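Local coordinates for putative branched-chain amino acid transport system substrate-binding protein (PDB 3TX6) that binds the aromatic acid 3-(4-hydroxyphenyl)pyruvic acid and probably serves as the periplasmic solute receptor of an ABC transporter, at residues A[323-326]-A[331-334]; A[252-255]-A[260-263]. One frame throughout, in Å; residues are numbered along the deposited sequence.

Contact 1 (A[323-326]-A[331-334])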
ATOM      1  N   GLU A 323     -21.423  -4.774  -1.033  1.00 18.05           N
ATOM      2  CA  GLU A 323     -20.838  -5.977  -0.474  1.00 16.84           C
ATOM      3  C   GLU A 323     -19.948  -5.612   0.716  1.00 15.62           C
ATOM      4  O   GLU A 323     -18.907  -4.985   0.557  1.00 20.47           O
ATOM      5  CB  GLU A 323     -20.012  -6.710  -1.528  1.00 17.43           C
ATOM      6  CG  GLU A 323     -20.829  -7.346  -2.627  1.00 21.59           C
ATOM      7  CD  GLU A 323     -21.669  -8.518  -2.128  1.00 20.13           C
ATOM      8  OE1 GLU A 323     -21.082  -9.467  -1.548  1.00 22.82           O
ATOM      9  OE2 GLU A 323     -22.912  -8.501  -2.340  1.00 22.93           O
ATOM     10  N   LYS A 324     -20.311  -6.080   1.893  1.00 16.67           N
ATOM     11  CA  LYS A 324     -19.643  -5.680   3.130  1.00 16.22           C
ATOM     12  C   LYS A 324     -18.727  -6.774   3.669  1.00 16.64           C
ATOM     13  O   LYS A 324     -18.950  -7.951   3.439  1.00 16.32           O
ATOM     14  CB  LYS A 324     -20.671  -5.316   4.197  1.00 19.59           C
ATOM     15  CG  LYS A 324     -21.550  -4.098   3.868  1.00 23.31           C
ATOM     16  CD  LYS A 324     -20.779  -2.817   3.661  1.00 28.69           C
ATOM     17  CE  LYS A 324     -21.702  -1.668   3.227  1.00 28.78           C
ATOM     18  NZ  LYS A 324     -20.969  -0.427   2.917  1.00 30.23           N
ATOM     19  N   ASP A 325     -17.690  -6.363   4.398  1.00 16.31           N
ATOM     20  CA  ASP A 325     -16.776  -7.298   5.094  1.00 16.34           C
ATOM     21  C   ASP A 325     -16.120  -8.263   4.094  1.00 16.21           C
ATOM     22  O   ASP A 325     -16.227  -9.494   4.184  1.00 15.92           O
ATOM     23  CB  ASP A 325     -17.482  -8.026   6.244  1.00 14.98           C
ATOM     24  CG  ASP A 325     -17.916  -7.086   7.340  1.00 17.72           C
ATOM     25  OD1 ASP A 325     -17.043  -6.405   7.899  1.00 22.66           O
ATOM     26  OD2 ASP A 325     -19.121  -6.995   7.632  1.00 22.37           O
ATOM     27  N   ILE A 326     -15.427  -7.672   3.130  1.00 15.85           N
ATOM     28  CA  ILE A 326     -14.683  -8.438   2.117  1.00 16.06           C
ATOM     29  C   ILE A 326     -13.322  -8.826   2.741  1.00 16.61           C
ATOM     30  O   ILE A 326     -12.457  -7.982   2.964  1.00 17.90           O
ATOM     31  CB  ILE A 326     -14.467  -7.616   0.825  1.00 17.35           C
ATOM     32  CG1 ILE A 326     -15.783  -7.194   0.217  1.00 17.90           C
ATOM     33  CG2 ILE A 326     -13.627  -8.429  -0.171  1.00 22.03           C
ATOM     34  CD1 ILE A 326     -15.691  -6.241  -0.967  1.00 21.45           C
ATOM     35  N   GLY A 331      -6.673  -6.986   5.316  1.00 16.24           N
ATOM     36  CA  GLY A 331      -7.759  -6.365   6.035  1.00 16.74           C
ATOM     37  C   GLY A 331      -9.108  -6.902   5.632  1.00 15.60           C
ATOM     38  O   GLY A 331      -9.182  -7.796   4.758  1.00 17.03           O
ATOM     39  N   VAL A 332     -10.152  -6.313   6.231  1.00 16.27           N
ATOM     40  CA  VAL A 332     -11.524  -6.677   5.935  1.00 16.88           C
ATOM     41  C   VAL A 332     -12.136  -5.380   5.422  1.00 15.73           C
ATOM     42  O   VAL A 332     -12.250  -4.405   6.180  1.00 16.15           O
ATOM     43  CB  VAL A 332     -12.275  -7.236   7.147  1.00 16.40           C
ATOM     44  CG1 VAL A 332     -13.713  -7.546   6.751  1.00 18.55           C
ATOM     45  CG2 VAL A 332     -11.490  -8.454   7.730  1.00 18.09           C
ATOM     46  N   TYR A 333     -12.514  -5.376   4.147  1.00 17.16           N
ATOM     47  CA  TYR A 333     -12.903  -4.147   3.450  1.00 16.13           C
ATOM     48  C   TYR A 333     -14.428  -3.946   3.448  1.00 14.70           C
ATOM     49  O   TYR A 333     -15.172  -4.847   3.078  1.00 17.15           O
ATOM     50  CB  TYR A 333     -12.434  -4.196   2.000  1.00 17.40           C
ATOM     51  CG  TYR A 333     -10.921  -4.101   1.841  1.00 14.85           C
ATOM     52  CD1 TYR A 333     -10.115  -5.221   1.944  1.00 16.60           C
ATOM     53  CD2 TYR A 333     -10.291  -2.876   1.630  1.00 14.45           C
ATOM     54  CE1 TYR A 333      -8.730  -5.137   1.839  1.00 17.78           C
ATOM     55  CE2 TYR A 333      -8.895  -2.781   1.527  1.00 15.94           C
ATOM     56  CZ  TYR A 333      -8.118  -3.928   1.620  1.00 14.21           C
ATOM     57  OH  TYR A 333      -6.749  -3.872   1.528  1.00 16.35           O
ATOM     58  N   SER A 334     -14.853  -2.736   3.841  1.00 15.89           N
ATOM     59  CA  SER A 334     -16.230  -2.307   3.676  1.00 16.76           C
ATOM     60  C   SER A 334     -16.239  -0.887   3.164  1.00 16.45           C
ATOM     61  O   SER A 334     -16.182   0.060   3.919  1.00 18.26           O
ATOM     62  CB  SER A 334     -17.024  -2.374   4.990  1.00 17.64           C
ATOM     63  OG  SER A 334     -17.149  -3.689   5.469  1.00 18.88           O
TER
HETATM   64  O   HOH W   1     -15.555  -4.224   7.447  1.00 36.61           O

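Contact 2 (A[252-255]-A[260-263])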
ATOM      1  N   GLU A 252       0.832 -16.319  10.552  1.00 22.69           N
ATOM      2  CA  GLU A 252       1.121 -17.319  11.574  1.00 22.43           C
ATOM      3  C   GLU A 252       0.803 -16.805  12.991  1.00 21.18           C
ATOM      4  O   GLU A 252       0.376 -17.577  13.863  1.00 25.93           O
ATOM      5  CB  GLU A 252       2.600 -17.753  11.502  1.00 21.61           C
ATOM      6  CG  GLU A 252       3.020 -18.435  10.198  1.00 27.33           C
ATOM      7  CD  GLU A 252       3.465 -17.500   9.091  1.00 24.11           C
ATOM      8  OE1 GLU A 252       3.323 -16.261   9.174  1.00 26.59           O
ATOM      9  OE2 GLU A 252       3.939 -18.027   8.087  1.00 29.58           O
ATOM     10  N   GLY A 253       1.031 -15.514  13.219  1.00 23.58           N
ATOM     11  CA  GLY A 253       0.843 -14.890  14.526  1.00 23.96           C
ATOM     12  C   GLY A 253      -0.617 -14.520  14.799  1.00 22.11           C
ATOM     13  O   GLY A 253      -0.958 -14.133  15.911  1.00 26.77           O
ATOM     14  N   GLN A 254      -1.475 -14.616  13.772  1.00 22.36           N
ATOM     15  CA  GLN A 254      -2.882 -14.283  13.925  1.00 23.62           C
ATOM     16  C   GLN A 254      -3.628 -15.462  14.546  1.00 25.93           C
ATOM     17  O   GLN A 254      -3.247 -16.629  14.385  1.00 27.84           O
ATOM     18  CB  GLN A 254      -3.511 -13.895  12.574  1.00 24.88           C
ATOM     19  CG  GLN A 254      -2.877 -12.667  11.919  1.00 25.15           C
ATOM     20  CD  GLN A 254      -3.344 -12.465  10.489  1.00 22.18           C
ATOM     21  OE1 GLN A 254      -4.471 -12.826  10.151  1.00 21.32           O
ATOM     22  NE2 GLN A 254      -2.462 -11.966   9.621  1.00 23.24           N
ATOM     23  N   ASP A 255      -4.738 -15.157  15.220  1.00 33.04           N
ATOM     24  CA  ASP A 255      -5.655 -16.208  15.678  1.00 31.70           C
ATOM     25  C   ASP A 255      -6.415 -16.756  14.471  1.00 24.10           C
ATOM     26  O   ASP A 255      -6.572 -16.046  13.481  1.00 27.72           O
ATOM     27  CB  ASP A 255      -6.623 -15.633  16.691  1.00 33.84           C
ATOM     28  CG  ASP A 255      -5.934 -15.189  17.971  1.00 48.89           C
ATOM     29  OD1 ASP A 255      -5.013 -15.897  18.431  1.00 57.10           O
ATOM     30  OD2 ASP A 255      -6.302 -14.128  18.512  1.00 59.61           O
ATOM     31  N   THR A 260      -8.471 -12.281   8.128  1.00 16.21           N
ATOM     32  CA  THR A 260      -7.293 -12.044   7.285  1.00 17.38           C
ATOM     33  C   THR A 260      -6.347 -13.265   7.204  1.00 17.39           C
ATOM     34  O   THR A 260      -5.510 -13.354   6.296  1.00 17.24           O
ATOM     35  CB  THR A 260      -6.494 -10.815   7.808  1.00 16.30           C
ATOM     36  OG1 THR A 260      -6.163 -10.996   9.180  1.00 17.20           O
ATOM     37  CG2 THR A 260      -7.277  -9.510   7.620  1.00 16.97           C
ATOM     38  N   LYS A 261      -6.472 -14.209   8.147  1.00 18.06           N
ATOM     39  CA  LYS A 261      -5.465 -15.272   8.276  1.00 16.21           C
ATOM     40  C   LYS A 261      -5.419 -16.208   7.065  1.00 18.27           C
ATOM     41  O   LYS A 261      -4.321 -16.435   6.483  1.00 18.15           O
ATOM     42  CB  LYS A 261      -5.618 -16.071   9.595  1.00 19.66           C
ATOM     43  CG  LYS A 261      -4.512 -17.069   9.851  1.00 20.19           C
ATOM     44  CD  LYS A 261      -4.588 -17.633  11.256  1.00 21.84           C
ATOM     45  CE  LYS A 261      -3.473 -18.638  11.530  1.00 22.82           C
ATOM     46  NZ  LYS A 261      -3.542 -19.176  12.920  1.00 25.04           N
ATOM     47  N   LYS A 262      -6.562 -16.743   6.693  1.00 19.53           N
ATOM     48  CA  LYS A 262      -6.644 -17.695   5.602  1.00 19.66           C
ATOM     49  C   LYS A 262      -6.074 -17.071   4.299  1.00 18.41           C
ATOM     50  O   LYS A 262      -5.196 -17.652   3.691  1.00 18.31           O
ATOM     51  CB  LYS A 262      -8.096 -18.261   5.455  1.00 20.99           C
ATOM     52  CG  LYS A 262      -8.331 -19.144   4.248  1.00 24.47           C
ATOM     53  CD  LYS A 262      -9.722 -19.778   4.146  1.00 29.73           C
ATOM     54  CE  LYS A 262     -10.825 -18.730   3.941  1.00 38.29           C
ATOM     55  NZ  LYS A 262     -12.176 -19.272   3.556  1.00 53.53           N
ATOM     56  N   PRO A 263      -6.569 -15.879   3.875  1.00 17.48           N
ATOM     57  CA  PRO A 263      -6.036 -15.383   2.614  1.00 17.11           C
ATOM     58  C   PRO A 263      -4.517 -15.017   2.688  1.00 16.33           C
ATOM     59  O   PRO A 263      -3.780 -15.113   1.689  1.00 18.41           O
ATOM     60  CB  PRO A 263      -6.880 -14.116   2.328  1.00 17.20           C
ATOM     61  CG  PRO A 263      -7.556 -13.801   3.615  1.00 19.63           C
ATOM     62  CD  PRO A 263      -7.756 -15.109   4.309  1.00 18.86           C
TER
HETATM   63  O   HOH W   2      -0.796 -20.143  13.269  1.00 35.47           O
HETATM   64  O   HOH W   3      -3.041 -12.002   6.627  1.00 19.45           O

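Contact 1 (A[323-326]-A[331-334])
Two successive residues, Asp325 and Ile326, face the single residue Tyr333 of the partner strand, and a serine hydroxyl takes up the extra amide that results. The irregularity is a G1 beta bulge at the open end of the small antiparallel two-stranded sheet formed by 326-328 and 331-333. Beyond it the pairing is regular: Ile326 and Tyr333 form a hydrogen-bonded pair, with Ile326 N 2.8 Å from Tyr333 O in a nearly straight bond (173°) and Tyr333 N returning the bond to Ile326 O. Asp325, whose backbone adopts the left-handed helical conformation, donates its N to Ser334 OG at 2.9 Å, with an angle of 155° at the hydrogen. The hydroxyl can meet that amide because it lies beside the serine's own backbone N and anti to the carbonyl carbon (chi1 -64°). A water ties Ser334 OG to Asp325 OD1, donating to the carboxylate, so the serine oxygen is held by both an amide and a solvent molecule.

On the bulge's flank, methyl CG1 of Val332 presses against Asp325 CA at 3.5 Å, and the two side chains cross obliquely. Lys324 CD touches Ser334 CB at 4.0 Å, while the lysine ammonium bonds to the carbonyls of Phe335 and Val321. Ile326 and Tyr333 share a face of the sheet and meet at their CB atoms; Ile326 continues onto helix 282-304, whereas the tyrosine hydroxyl bonds Met115 O. Ile326 O lies at the edge of that tyrosine ring, in its plane, 3.8 Å from Tyr333 CD1.

Contact 2 (A[252-255]-A[260-263])
Gln254 and Lys261 lie against each other where a surface loop turns back onto the start of a helix, and the two sides of this contact differ sharply. On the close-packed side, the amide of Gln254 meets Thr260, the two side chains crossing at about a right angle. Thr260 OG1 donates to Gln254 OE1 at 2.7 Å, approaching from above the carbonyl plane, 49° out of it, instead of along a lone pair. Lys261 CB lies 3.5 Å from Gln254 OE1. The other end of the amide is gripped through a water that accepts from Gln254 NE2 and donates to Thr260 O, while a weak bond runs from NE2 to Pro247 O. Bonds at both ends thus fix the rotation of the amide.

The loop leads from strand 242-245 to helix 261-275 of the periplasmic binding protein fold, and Lys261 reaches back along it from the helix start. The lysine runs out straight, chi1 -173° setting CG opposite the backbone N, and so brings Lys261 CD to 3.4 Å from Asp255 O and carries its ammonium to the carbonyl of Gln254. A leucine in place of Gln254 would probably leave the hydroxyl of Thr260 without its acceptor and the bridging water without its donor.

The outer side is looser and wetter. Lys261 NZ donates to Gln254 O at 3.0 Å, 32° from the carbonyl plane, and forms a salt bridge with Asp256. A water spans the wider separation to Glu252 O, accepting from the ammonium and donating to the carbonyl. Earlier in the loop, the carboxylate of Glu252 forms a salt bridge with Arg280.

Overall arrangement
Followed from the N terminus, the chain first completes contact 2, where the loop after strand 242-245 closes on the start of helix 261-275. It then passes through helices 261-275, 282-304 and 310-322 before contact 1 closes the turn between strands 326-328 and 331-333. The two closures are in series, neither nested nor crossed, and each spans a short local segment. In space they come together, their centres about 16 Å apart, with Gly331 N 3.5 Å from Thr260 CG2. This packing sets the entry to helix 261-275 against the small two-stranded sheet, whose Tyr333 side chain lies about 8 Å from the bound 3-(4-hydroxyphenyl)pyruvic acid.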